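Local coordinates for protein complement factor H (Mus musculus, PDB 2YBY) that regulates the complement system, probably restraining its attack on host surfaces, and is represented here by its sixth and seventh sushi domains, at residues A[35-44]-A[61-69]; A[73-81]-A[94-102]. The protein carries 1 engineered substitution. One frame throughout, in Å; residues are numbered along the deposited sequence. Where two conformers were deposited one is given.

Contact 1. Residues A[35-44]-A[61-69]; sequences YKCDNGFSPP and PEVPCVRKC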
ATOM      1  N   TYR A  35      12.534  -2.289   0.771  1.00 13.15           N
ATOM      2  CA  TYR A  35      11.721  -3.378   0.256  1.00 12.41           C
ATOM      3  C   TYR A  35      10.752  -2.854  -0.767  1.00 14.99           C
ATOM      4  O   TYR A  35      10.483  -1.653  -0.834  1.00 14.85           O
ATOM      5  CB  TYR A  35      10.982  -4.143   1.378  1.00 13.73           C
ATOM      6  CG  TYR A  35       9.804  -3.408   1.981  1.00 13.07           C
ATOM      7  CD1 TYR A  35       9.975  -2.539   3.039  1.00 13.37           C
ATOM      8  CD2 TYR A  35       8.507  -3.624   1.515  1.00 14.00           C
ATOM      9  CE1 TYR A  35       8.890  -1.889   3.629  1.00 13.93           C
ATOM     10  CE2 TYR A  35       7.422  -2.945   2.061  1.00 13.20           C
ATOM     11  CZ  TYR A  35       7.613  -2.101   3.147  1.00 14.05           C
ATOM     12  OH  TYR A  35       6.567  -1.448   3.756  1.00 14.00           O
ATOM     13  N   LYS A  36      10.210  -3.759  -1.539  1.00 14.43           N
ATOM     14  CA  LYS A  36       9.226  -3.431  -2.565  1.00 14.59           C
ATOM     15  C   LYS A  36       8.086  -4.427  -2.455  1.00 16.21           C
ATOM     16  O   LYS A  36       8.205  -5.450  -1.763  1.00 17.03           O
ATOM     17  CB  LYS A  36       9.871  -3.469  -3.965  1.00 17.94           C
ATOM     18  CG  LYS A  36      10.412  -4.835  -4.329  1.00 20.74           C
ATOM     19  CD  LYS A  36      11.015  -4.897  -5.733  1.00 35.40           C
ATOM     20  CE  LYS A  36      11.580  -6.273  -6.026  1.00 50.45           C
ATOM     21  NZ  LYS A  36      11.924  -6.441  -7.464  1.00 59.01           N
ATOM     22  N   CYS A  37       6.984  -4.109  -3.088  1.00 14.07           N
ATOM     23  CA  CYS A  37       5.806  -4.951  -3.069  1.00 14.29           C
ATOM     24  C   CYS A  37       5.485  -5.463  -4.458  1.00 16.42           C
ATOM     25  O   CYS A  37       5.782  -4.828  -5.458  1.00 15.75           O
ATOM     26  CB  CYS A  37       4.620  -4.201  -2.475  1.00 12.76           C
ATOM     27  SG  CYS A  37       4.913  -3.581  -0.805  1.00 14.93           S
ATOM     28  N   ASP A  38       4.726  -6.564  -4.492  1.00 15.08           N
ATOM     29  CA  ASP A  38       4.241  -7.149  -5.732  1.00 15.06           C
ATOM     30  C   ASP A  38       3.314  -6.167  -6.477  1.00 19.14           C
ATOM     31  O   ASP A  38       2.654  -5.341  -5.854  1.00 16.23           O
ATOM     32  CB  ASP A  38       3.396  -8.398  -5.429  1.00 17.06           C
ATOM     33  CG  ASP A  38       4.089  -9.533  -4.699  1.00 21.42           C
ATOM     34  OD1 ASP A  38       5.293  -9.414  -4.422  1.00 20.60           O
ATOM     35  OD2 ASP A  38       3.412 -10.512  -4.366  1.00 21.05           O
ATOM     36  N   ASN A  39       3.175  -6.338  -7.786  1.00 17.74           N
ATOM     37  CA  ASN A  39       2.217  -5.557  -8.557  1.00 18.40           C
ATOM     38  C   ASN A  39       0.843  -5.672  -7.926  1.00 19.54           C
ATOM     39  O   ASN A  39       0.394  -6.778  -7.601  1.00 18.68           O
ATOM     40  CB  ASN A  39       2.133  -6.098  -9.992  1.00 21.40           C
ATOM     41  CG  ASN A  39       3.433  -5.947 -10.749  1.00 33.86           C
ATOM     42  OD1 ASN A  39       4.259  -5.064 -10.440  1.00 26.88           O
ATOM     43  ND2 ASN A  39       3.692  -6.847 -11.706  1.00 30.17           N
ATOM     44  N   GLY A  40       0.188  -4.541  -7.759  1.00 17.81           N
ATOM     45  CA  GLY A  40      -1.115  -4.492  -7.108  1.00 17.56           C
ATOM     46  C   GLY A  40      -1.059  -4.180  -5.627  1.00 19.71           C
ATOM     47  O   GLY A  40      -2.104  -4.089  -4.970  1.00 19.68           O
ATOM     48  N   PHE A  41       0.162  -4.099  -5.063  1.00 14.95           N
ATOM     49  CA  PHE A  41       0.405  -3.876  -3.646  1.00 14.36           C
ATOM     50  C   PHE A  41       1.386  -2.754  -3.430  1.00 15.16           C
ATOM     51  O   PHE A  41       2.078  -2.297  -4.358  1.00 15.61           O
ATOM     52  CB  PHE A  41       0.956  -5.142  -2.973  1.00 14.99           C
ATOM     53  CG  PHE A  41      -0.054  -6.261  -2.995  1.00 16.37           C
ATOM     54  CD1 PHE A  41      -0.135  -7.124  -4.079  1.00 18.10           C
ATOM     55  CD2 PHE A  41      -0.939  -6.434  -1.951  1.00 18.00           C
ATOM     56  CE1 PHE A  41      -1.115  -8.105  -4.132  1.00 21.57           C
ATOM     57  CE2 PHE A  41      -1.873  -7.470  -1.972  1.00 20.63           C
ATOM     58  CZ  PHE A  41      -1.954  -8.292  -3.066  1.00 20.87           C
ATOM     59  N   SER A  42       1.414  -2.276  -2.189  1.00 15.39           N
ATOM     60  CA  SER A  42       2.229  -1.114  -1.903  1.00 15.40           C
ATOM     61  C   SER A  42       2.627  -1.055  -0.435  1.00 14.69           C
ATOM     62  O   SER A  42       1.853  -1.493   0.415  1.00 14.31           O
ATOM     63  CB  SER A  42       1.380   0.133  -2.213  1.00 17.92           C
ATOM     64  OG  SER A  42       1.946   1.362  -1.808  1.00 19.26           O
ATOM     65  N   PRO A  43       3.732  -0.354  -0.089  1.00 13.21           N
ATOM     66  CA  PRO A  43       3.960  -0.020   1.316  1.00 12.45           C
ATOM     67  C   PRO A  43       2.835   0.959   1.767  1.00 14.42           C
ATOM     68  O   PRO A  43       2.254   1.683   0.939  1.00 14.29           O
ATOM     69  CB  PRO A  43       5.302   0.742   1.282  1.00 14.36           C
ATOM     70  CG  PRO A  43       5.959   0.310   0.006  1.00 19.08           C
ATOM     71  CD  PRO A  43       4.813   0.185  -0.937  1.00 14.71           C
ATOM     72  N   PRO A  44       2.520   0.992   3.074  1.00 14.23           N
ATOM     73  CA  PRO A  44       1.457   1.900   3.548  1.00 16.16           C
ATOM     74  C   PRO A  44       1.664   3.371   3.218  1.00 18.81           C
ATOM     75  O   PRO A  44       0.705   4.133   3.202  1.00 19.41           O
ATOM     76  CB  PRO A  44       1.369   1.630   5.046  1.00 19.21           C
ATOM     77  CG  PRO A  44       2.213   0.453   5.329  1.00 22.36           C
ATOM     78  CD  PRO A  44       3.091   0.174   4.156  1.00 16.10           C
ATOM     79  N   PRO A  61       6.664  -1.980   9.126  1.00 16.37           N
ATOM     80  CA  PRO A  61       5.268  -2.362   9.471  1.00 15.49           C
ATOM     81  C   PRO A  61       5.020  -3.837   9.712  1.00 19.92           C
ATOM     82  O   PRO A  61       5.765  -4.679   9.226  1.00 20.62           O
ATOM     83  CB  PRO A  61       4.452  -1.813   8.295  1.00 16.61           C
ATOM     84  CG  PRO A  61       5.371  -0.883   7.524  1.00 20.11           C
ATOM     85  CD  PRO A  61       6.753  -1.407   7.773  1.00 17.07           C
ATOM     86  N   GLU A  62       3.979  -4.151  10.492  1.00 17.79           N
ATOM     87  CA  GLU A  62       3.606  -5.542  10.752  1.00 17.27           C
ATOM     88  C   GLU A  62       3.217  -6.213   9.460  1.00 18.26           C
ATOM     89  O   GLU A  62       3.446  -7.424   9.296  1.00 18.78           O
ATOM     90  CB  GLU A  62       2.402  -5.642  11.693  1.00 18.59           C
ATOM     91  CG  GLU A  62       2.632  -5.118  13.083  1.00 26.24           C
ATOM     92  CD  GLU A  62       1.416  -5.358  13.964  1.00 40.26           C
ATOM     93  OE1 GLU A  62       0.265  -5.294  13.465  1.00 32.45           O
ATOM     94  OE2 GLU A  62       1.627  -5.602  15.168  1.00 35.93           O
ATOM     95  N   VAL A  63       2.516  -5.469   8.589  1.00 17.44           N
ATOM     96  CA  VAL A  63       2.055  -5.932   7.281  1.00 15.39           C
ATOM     97  C   VAL A  63       2.709  -4.939   6.275  1.00 18.65           C
ATOM     98  O   VAL A  63       2.187  -3.881   5.965  1.00 18.89           O
ATOM     99  CB  VAL A  63       0.505  -5.998   7.190  1.00 18.70           C
ATOM    100  CG1 VAL A  63       0.054  -6.519   5.828  1.00 19.40           C
ATOM    101  CG2 VAL A  63      -0.068  -6.864   8.315  1.00 18.54           C
ATOM    102  N   PRO A  64       3.890  -5.283   5.759  1.00 14.39           N
ATOM    103  CA  PRO A  64       4.636  -4.293   4.977  1.00 12.91           C
ATOM    104  C   PRO A  64       4.021  -3.911   3.644  1.00 13.60           C
ATOM    105  O   PRO A  64       4.307  -2.824   3.135  1.00 12.55           O
ATOM    106  CB  PRO A  64       5.989  -4.982   4.795  1.00 13.85           C
ATOM    107  CG  PRO A  64       6.114  -5.870   5.985  1.00 17.76           C
ATOM    108  CD  PRO A  64       4.748  -6.429   6.109  1.00 15.35           C
ATOM    109  N   CYS A  65       3.305  -4.863   3.039  1.00 12.73           N
ATOM    110  CA  CYS A  65       2.691  -4.677   1.741  1.00 12.96           C
ATOM    111  C   CYS A  65       1.197  -4.885   1.880  1.00 15.47           C
ATOM    112  O   CYS A  65       0.743  -5.934   2.371  1.00 15.63           O
ATOM    113  CB  CYS A  65       3.285  -5.634   0.735  1.00 12.42           C
ATOM    114  SG  CYS A  65       5.018  -5.289   0.356  1.00 14.43           S
ATOM    115  N   VAL A  66       0.454  -3.867   1.462  1.00 14.36           N
ATOM    116  CA  VAL A  66      -1.014  -3.834   1.510  1.00 14.31           C
ATOM    117  C   VAL A  66      -1.568  -3.556   0.108  1.00 16.90           C
ATOM    118  O   VAL A  66      -0.834  -3.147  -0.799  1.00 14.39           O
ATOM    119  CB  VAL A  66      -1.522  -2.776   2.532  1.00 18.30           C
ATOM    120  CG1 VAL A  66      -1.057  -3.107   3.952  1.00 18.47           C
ATOM    121  CG2 VAL A  66      -1.086  -1.370   2.158  1.00 17.57           C
ATOM    122  N   ARG A  67      -2.876  -3.771  -0.084  1.00 16.93           N
ATOM    123  CA  ARG A  67      -3.471  -3.474  -1.383  1.00 16.86           C
ATOM    124  C   ARG A  67      -3.248  -2.006  -1.813  1.00 19.39           C
ATOM    125  O   ARG A  67      -3.355  -1.088  -0.998  1.00 18.60           O
ATOM    126  CB  ARG A  67      -4.982  -3.794  -1.392  1.00 17.40           C
ATOM    127  CG  ARG A  67      -5.692  -3.574  -2.727  1.00 23.80           C
ATOM    128  CD  ARG A  67      -5.179  -4.391  -3.863  1.00 28.64           C
ATOM    129  NE  ARG A  67      -5.459  -5.819  -3.729  1.00 30.39           N
ATOM    130  CZ  ARG A  67      -4.927  -6.774  -4.497  1.00 46.00           C
ATOM    131  NH1 ARG A  67      -4.034  -6.465  -5.436  1.00 30.16           N
ATOM    132  NH2 ARG A  67      -5.261  -8.047  -4.316  1.00 33.69           N
ATOM    133  N   LYS A  68      -2.914  -1.819  -3.095  1.00 16.22           N
ATOM    134  CA  LYS A  68      -2.734  -0.532  -3.730  1.00 15.92           C
ATOM    135  C   LYS A  68      -3.935  -0.303  -4.641  1.00 21.25           C
ATOM    136  O   LYS A  68      -4.324  -1.202  -5.398  1.00 21.76           O
ATOM    137  CB  LYS A  68      -1.460  -0.543  -4.584  1.00 16.34           C
ATOM    138  CG  LYS A  68      -1.146   0.728  -5.302  1.00 19.04           C
ATOM    139  CD  LYS A  68       0.167   0.653  -6.086  1.00 29.73           C
ATOM    140  CE  LYS A  68      -0.008  -0.047  -7.399  1.00 35.97           C
ATOM    141  NZ  LYS A  68       1.234  -0.010  -8.216  1.00 52.09           N
ATOM    142  N   CYS A  69      -4.538   0.892  -4.544  1.00 17.71           N
ATOM    143  CA  CYS A  69      -5.622   1.304  -5.418  1.00 16.22           C
ATOM    144  C   CYS A  69      -5.207   2.604  -6.057  1.00 18.60           C
ATOM    145  O   CYS A  69      -4.973   3.581  -5.347  1.00 19.28           O
ATOM    146  CB  CYS A  69      -6.921   1.493  -4.650  1.00 15.37           C
ATOM    147  SG  CYS A  69      -7.435   0.072  -3.676  1.00 19.18           S
TER
HETATM  148  O   HOH W   1       2.347  -2.238  -7.015  1.00 39.90           O
HETATM  149  O   HOH W   2       1.037  -2.476  -9.385  1.00 43.12           O
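C37 and C65 are joined by a disulfide in the first of two sushi (SCR) repeats, one of the two cystine bridges that define this small fold; its SG-SG bond is 2.1 Å. Beside it stands the ring of Y35. Its CG sits between the backbone N and the carbonyl carbon (chi1 74°), which swings the ring across the P64 side chain at about a right angle. The phenol OH donates to P64 O at 2.7 Å, while C65 SG meets the ring at its edge, a sulfur-aromatic contact. F10 packs edge-to-face on the same tyrosine.

Further along, 41-42 pairs antiparallel with 66-67, the start of strand 66-71. S42 and V66 form a hydrogen-bonded pair, with both backbone N-H groups used, and their side chains share one face of the sheet, where both touch V87. F41 and R67, the neighbouring non-hydrogen-bonded pair, have diverging side chains, yet R67 bends back at chi2 and chi3 until its guanidinium lies over one face of the phenyl ring. The planes are 33° apart and R67 CZ is 4.2 Å from the ring centroid, an off-centre cation-pi contact. Y12 stacks on F41 too, and R67 NE binds E113 O of the following repeat.

K68 turns its NZ toward two waters, which also meet the backbone N of G40, one of them weakly. The carbonyl of G40 is gripped from opposite faces of its plane: K68 N donates at 3.1 Å, nearly straight at 167°, and R67 NH1 at 3.1 Å along a more bent path.

Contact 2. Residues A[73-81]-A[94-102]; sequences YVENGDSAY and VQCYNGYSL. With EDO (1,2-ethanediol), chain B.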
ATOM      1  N   TYR A  73      -9.035   7.539 -13.585  1.00 21.48           N
ATOM      2  CA  TYR A  73     -10.215   7.669 -14.427  0.50 21.26           C
ATOM      3  C   TYR A  73     -11.514   7.403 -13.665  1.00 23.70           C
ATOM      4  O   TYR A  73     -11.584   6.418 -12.916  1.00 21.92           O
ATOM      5  CB  TYR A  73     -10.097   6.688 -15.617  0.50 23.23           C
ATOM      6  CG  TYR A  73      -8.741   6.733 -16.292  0.50 24.75           C
ATOM      7  CD1 TYR A  73      -8.405   7.767 -17.156  0.50 27.04           C
ATOM      8  CD2 TYR A  73      -7.784   5.757 -16.046  0.50 25.50           C
ATOM      9  CE1 TYR A  73      -7.155   7.817 -17.775  0.50 28.04           C
ATOM     10  CE2 TYR A  73      -6.531   5.802 -16.644  0.50 26.65           C
ATOM     11  CZ  TYR A  73      -6.218   6.829 -17.517  0.50 35.66           C
ATOM     12  OH  TYR A  73      -4.979   6.881 -18.115  0.50 37.66           O
ATOM     13  N   VAL A  74     -12.541   8.234 -13.896  1.00 21.79           N
ATOM     14  CA  VAL A  74     -13.870   8.057 -13.345  1.00 20.70           C
ATOM     15  C   VAL A  74     -14.827   8.116 -14.534  1.00 25.40           C
ATOM     16  O   VAL A  74     -14.816   9.111 -15.254  1.00 26.85           O
ATOM     17  CB  VAL A  74     -14.276   9.115 -12.291  1.00 24.11           C
ATOM     18  CG1 VAL A  74     -15.701   8.831 -11.785  1.00 24.56           C
ATOM     19  CG2 VAL A  74     -13.281   9.109 -11.122  1.00 23.52           C
ATOM     20  N   GLU A  75     -15.635   7.080 -14.722  1.00 23.03           N
ATOM     21  CA  GLU A  75     -16.630   7.060 -15.795  1.00 23.12           C
ATOM     22  C   GLU A  75     -17.808   7.908 -15.331  1.00 26.20           C
ATOM     23  O   GLU A  75     -18.344   7.652 -14.251  1.00 25.86           O
ATOM     24  CB  GLU A  75     -17.094   5.630 -16.125  1.00 24.64           C
ATOM     25  CG  GLU A  75     -18.122   5.574 -17.253  1.00 32.29           C
ATOM     26  CD  GLU A  75     -18.746   4.213 -17.486  1.00 42.05           C
ATOM     27  OE1 GLU A  75     -18.028   3.201 -17.345  1.00 37.04           O
ATOM     28  OE2 GLU A  75     -19.967   4.152 -17.759  1.00 39.90           O
ATOM     29  N   ASN A  76     -18.211   8.889 -16.163  1.00 24.41           N
ATOM     30  CA  ASN A  76     -19.306   9.841 -15.905  1.00 24.69           C
ATOM     31  C   ASN A  76     -18.975  10.664 -14.654  1.00 28.15           C
ATOM     32  O   ASN A  76     -19.862  10.965 -13.857  1.00 27.72           O
ATOM     33  CB  ASN A  76     -20.675   9.159 -15.769  1.00 27.19           C
ATOM     34  CG  ASN A  76     -21.230   8.633 -17.079  1.00 44.24           C
ATOM     35  OD1 ASN A  76     -21.161   9.301 -18.114  1.00 40.90           O
ATOM     36  ND2 ASN A  76     -21.820   7.448 -17.059  1.00 31.84           N
ATOM     37  N   GLY A  77     -17.705  11.026 -14.521  1.00 27.65           N
ATOM     38  CA  GLY A  77     -17.220  11.786 -13.380  1.00 27.78           C
ATOM     39  C   GLY A  77     -15.926  12.501 -13.688  1.00 31.25           C
ATOM     40  O   GLY A  77     -15.362  12.386 -14.782  1.00 32.32           O
ATOM     41  N   ASP A  78     -15.409  13.176 -12.694  1.00 26.20           N
ATOM     42  CA  ASP A  78     -14.199  13.961 -12.818  1.00 26.25           C
ATOM     43  C   ASP A  78     -12.913  13.127 -12.655  1.00 31.00           C
ATOM     44  O   ASP A  78     -12.608  12.677 -11.544  1.00 29.80           O
ATOM     45  CB  ASP A  78     -14.252  15.073 -11.757  1.00 29.10           C
ATOM     46  CG  ASP A  78     -13.313  16.230 -11.987  1.00 43.33           C
ATOM     47  OD1 ASP A  78     -12.878  16.416 -13.132  1.00 47.04           O
ATOM     48  OD2 ASP A  78     -13.041  16.973 -11.019  1.00 51.51           O
ATOM     49  N   SER A  79     -12.150  12.932 -13.750  1.00 27.08           N
ATOM     50  CA  SER A  79     -10.886  12.206 -13.701  1.00 26.60           C
ATOM     51  C   SER A  79      -9.732  13.127 -13.309  1.00 33.58           C
ATOM     52  O   SER A  79      -9.785  14.322 -13.600  1.00 36.34           O
ATOM     53  CB  SER A  79     -10.588  11.569 -15.059  1.00 27.55           C
ATOM     54  OG  SER A  79     -11.602  10.638 -15.399  1.00 30.66           O
ATOM     55  N   ALA A  80      -8.678  12.564 -12.704  1.00 29.14           N
ATOM     56  CA  ALA A  80      -7.435  13.267 -12.341  1.00 29.37           C
ATOM     57  C   ALA A  80      -6.481  13.327 -13.576  1.00 31.27           C
ATOM     58  O   ALA A  80      -6.726  12.612 -14.558  1.00 29.41           O
ATOM     59  CB  ALA A  80      -6.748  12.534 -11.206  1.00 30.88           C
ATOM     60  N   TYR A  81      -5.384  14.144 -13.523  1.00 29.01           N
ATOM     61  CA  TYR A  81      -4.426  14.256 -14.659  1.00 29.03           C
ATOM     62  C   TYR A  81      -3.280  13.277 -14.606  1.00 34.66           C
ATOM     63  O   TYR A  81      -2.594  13.065 -15.619  1.00 34.44           O
ATOM     64  CB  TYR A  81      -3.869  15.675 -14.794  1.00 29.53           C
ATOM     65  CG  TYR A  81      -4.942  16.699 -15.088  1.00 29.81           C
ATOM     66  CD1 TYR A  81      -5.729  16.604 -16.229  1.00 33.06           C
ATOM     67  CD2 TYR A  81      -5.136  17.789 -14.256  1.00 30.66           C
ATOM     68  CE1 TYR A  81      -6.743  17.527 -16.488  1.00 34.19           C
ATOM     69  CE2 TYR A  81      -6.143  18.720 -14.504  1.00 30.89           C
ATOM     70  CZ  TYR A  81      -6.931  18.598 -15.637  1.00 37.15           C
ATOM     71  OH  TYR A  81      -7.933  19.502 -15.914  1.00 36.82           O
ATOM     72  N   VAL A  94     -15.491  10.962  -4.810  1.00 15.86           N
ATOM     73  CA  VAL A  94     -15.477  11.075  -6.260  1.00 15.93           C
ATOM     74  C   VAL A  94     -16.573  12.066  -6.666  1.00 19.34           C
ATOM     75  O   VAL A  94     -17.655  12.057  -6.094  1.00 18.44           O
ATOM     76  CB  VAL A  94     -15.713   9.674  -6.848  1.00 19.85           C
ATOM     77  CG1 VAL A  94     -15.861   9.679  -8.357  1.00 20.37           C
ATOM     78  CG2 VAL A  94     -14.595   8.739  -6.431  1.00 18.00           C
ATOM     79  N   GLN A  95     -16.293  12.840  -7.688  1.00 19.09           N
ATOM     80  CA  GLN A  95     -17.171  13.848  -8.248  1.00 20.12           C
ATOM     81  C   GLN A  95     -17.887  13.235  -9.461  1.00 21.80           C
ATOM     82  O   GLN A  95     -17.289  13.137 -10.520  1.00 24.25           O
ATOM     83  CB  GLN A  95     -16.330  15.086  -8.647  1.00 21.87           C
ATOM     84  CG  GLN A  95     -16.984  16.100  -9.571  1.00 41.59           C
ATOM     85  CD  GLN A  95     -17.890  16.989  -8.799  1.00 49.55           C
ATOM     86  OE1 GLN A  95     -17.454  17.995  -8.245  1.00 43.23           O
ATOM     87  NE2 GLN A  95     -19.157  16.615  -8.720  1.00 45.27           N
ATOM     88  N   CYS A  96     -19.119  12.780  -9.270  1.00 20.45           N
ATOM     89  CA  CYS A  96     -19.965  12.251 -10.357  1.00 20.00           C
ATOM     90  C   CYS A  96     -20.690  13.409 -11.055  1.00 29.55           C
ATOM     91  O   CYS A  96     -20.856  14.477 -10.461  1.00 29.51           O
ATOM     92  CB  CYS A  96     -20.964  11.235  -9.824  1.00 19.74           C
ATOM     93  SG  CYS A  96     -20.206   9.737  -9.168  1.00 22.46           S
ATOM     94  N   TYR A  97     -21.164  13.174 -12.292  1.00 27.66           N
ATOM     95  CA  TYR A  97     -21.922  14.192 -13.054  1.00 27.87           C
ATOM     96  C   TYR A  97     -23.340  13.785 -13.418  1.00 36.17           C
ATOM     97  O   TYR A  97     -23.647  12.608 -13.479  1.00 37.48           O
ATOM     98  CB  TYR A  97     -21.198  14.480 -14.379  1.00 28.39           C
ATOM     99  CG  TYR A  97     -19.825  15.100 -14.253  1.00 31.62           C
ATOM    100  CD1 TYR A  97     -19.617  16.225 -13.460  1.00 35.16           C
ATOM    101  CD2 TYR A  97     -18.776  14.674 -15.054  1.00 31.47           C
ATOM    102  CE1 TYR A  97     -18.369  16.844 -13.397  1.00 39.06           C
ATOM    103  CE2 TYR A  97     -17.521  15.265 -14.982  1.00 32.97           C
ATOM    104  CZ  TYR A  97     -17.315  16.348 -14.147  1.00 43.76           C
ATOM    105  OH  TYR A  97     -16.069  16.936 -14.066  1.00 46.83           O
ATOM    106  N   ASN A  98     -24.185  14.790 -13.737  1.00 34.77           N
ATOM    107  CA  ASN A  98     -25.514  14.673 -14.331  1.00 34.32           C
ATOM    108  C   ASN A  98     -26.522  13.694 -13.735  1.00 37.58           C
ATOM    109  O   ASN A  98     -27.285  13.067 -14.482  1.00 36.79           O
ATOM    110  CB  ASN A  98     -25.357  14.380 -15.842  1.00 37.99           C
ATOM    111  CG  ASN A  98     -24.246  15.151 -16.537  1.00 66.19           C
ATOM    112  OD1 ASN A  98     -24.106  16.373 -16.378  1.00 58.54           O
ATOM    113  ND2 ASN A  98     -23.437  14.454 -17.343  1.00 60.12           N
ATOM    114  N   GLY A  99     -26.596  13.625 -12.411  1.00 32.99           N
ATOM    115  CA  GLY A  99     -27.530  12.720 -11.754  1.00 32.83           C
ATOM    116  C   GLY A  99     -27.009  11.302 -11.599  1.00 35.94           C
ATOM    117  O   GLY A  99     -27.707  10.457 -11.027  1.00 35.00           O
ATOM    118  N   TYR A 100     -25.755  11.031 -12.061  1.00 30.26           N
ATOM    119  CA  TYR A 100     -25.136   9.727 -11.855  1.00 29.37           C
ATOM    120  C   TYR A 100     -24.501   9.745 -10.462  1.00 28.52           C
ATOM    121  O   TYR A 100     -24.219  10.814  -9.913  1.00 24.37           O
ATOM    122  CB  TYR A 100     -24.048   9.427 -12.885  1.00 31.16           C
ATOM    123  CG  TYR A 100     -24.558   9.251 -14.301  1.00 34.08           C
ATOM    124  CD1 TYR A 100     -25.299   8.133 -14.660  1.00 36.12           C
ATOM    125  CD2 TYR A 100     -24.218  10.151 -15.299  1.00 35.33           C
ATOM    126  CE1 TYR A 100     -25.751   7.950 -15.964  1.00 37.69           C
ATOM    127  CE2 TYR A 100     -24.656   9.974 -16.612  1.00 36.48           C
ATOM    128  CZ  TYR A 100     -25.430   8.874 -16.937  1.00 43.83           C
ATOM    129  OH  TYR A 100     -25.901   8.690 -18.215  1.00 44.58           O
ATOM    130  N   SER A 101     -24.293   8.579  -9.902  1.00 24.93           N
ATOM    131  CA  SER A 101     -23.668   8.464  -8.580  1.00 23.46           C
ATOM    132  C   SER A 101     -22.986   7.125  -8.420  1.00 27.58           C
ATOM    133  O   SER A 101     -23.144   6.230  -9.261  1.00 26.83           O
ATOM    134  CB  SER A 101     -24.716   8.616  -7.482  1.00 24.87           C
ATOM    135  OG  SER A 101     -25.451   7.413  -7.291  1.00 27.97           O
ATOM    136  N   LEU A 102     -22.297   6.955  -7.283  1.00 23.28           N
ATOM    137  CA  LEU A 102     -21.688   5.678  -6.927  1.00 22.48           C
ATOM    138  C   LEU A 102     -22.660   4.806  -6.107  1.00 28.55           C
ATOM    139  O   LEU A 102     -22.282   3.700  -5.704  1.00 27.60           O
ATOM    140  CB  LEU A 102     -20.408   5.898  -6.107  1.00 20.99           C
ATOM    141  CG  LEU A 102     -19.249   6.609  -6.776  1.00 23.73           C
ATOM    142  CD1 LEU A 102     -18.009   6.543  -5.876  1.00 21.64           C
ATOM    143  CD2 LEU A 102     -18.848   5.975  -8.115  1.00 27.16           C
TER
HETATM  144  C1  EDO B1462     -12.688  13.582  -8.644  1.00 33.88           C
HETATM  145  O1  EDO B1462     -13.604  12.539  -9.012  1.00 22.54           O
HETATM  146  C2  EDO B1462     -12.922  14.045  -7.218  1.00 35.46           C
HETATM  147  O2  EDO B1462     -12.017  13.337  -6.376  1.00 36.85           O
HETATM  148  O   HOH W   3     -23.568   6.584 -19.535  1.00 44.10           O
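N76 lays its side-chain amide flat over one face of the Y100 ring. The two planes are only 5° apart, and ND2 stands 3.8 Å above the ring, over its centre. This stack closes the far end of a loop-to-loop contact in the second sushi repeat, where 73-81 and 94-102 meet without forming a regular sheet. Each loop carries a tight turn, type II from V74 to G77 and type I' from Y97 to Y100. The amide gets there because N76 CG is anti to the carbonyl carbon (chi1 -72°); ND2 also donates to a water that lies near Y100 OH, and weakly to C122 O.

Two backbone bonds join the loops on either side of the G77-C96 pair. Y97 N donates to N76 O at 3.0 Å, and D78 N to Q95 O at 2.9 Å. Between them G77 CA packs closely on Q95 O, at 3.2 Å. The Y97 ring lies obliquely against the G77 backbone, CE2 coming 3.4 Å from G77 C.

Y97 continues outward to D78, the carboxylate and ring planes turned 43° apart. D78 CB touches CG of Q95. Q95 then bends at chi2, which carries its amide back to donate from NE2 to C96 O. On the buried side V74 and V94 meet tip to tip, CG1 to CG1 at 3.5 Å. An ethanediol, probably from the crystallisation liquor, links D78 O and Q95 N through its O1.

C96 is disulfide-bonded to C122, whose carbonyl also receives the weak bond from N76 ND2. With just two backbone hydrogen bonds crossing directly, flat stacking and van der Waals contact carry much of this junction.

The two contacts belong to successive sushi repeats and follow one another along the chain, their centres about 27 Å apart. Contact 1 lies near the middle of the two-domain rod, about 4 Å from the chain's centre, and its strand 66-71 pairs with 41-42 on one side and with 84-87, within the second repeat, on the other. Contact 2 lies far out, about 24 Å from that centre, and joins loops. Both are partly buried, but contact 1 buries more surface, 670 against 401 Å². In contact 1 the C37-C65 disulfide crosses between the segments, while C69 bonds away to C111; in contact 2 C96 bonds away to C122. A cation-pi pair marks the first and an amide-ring stack the second.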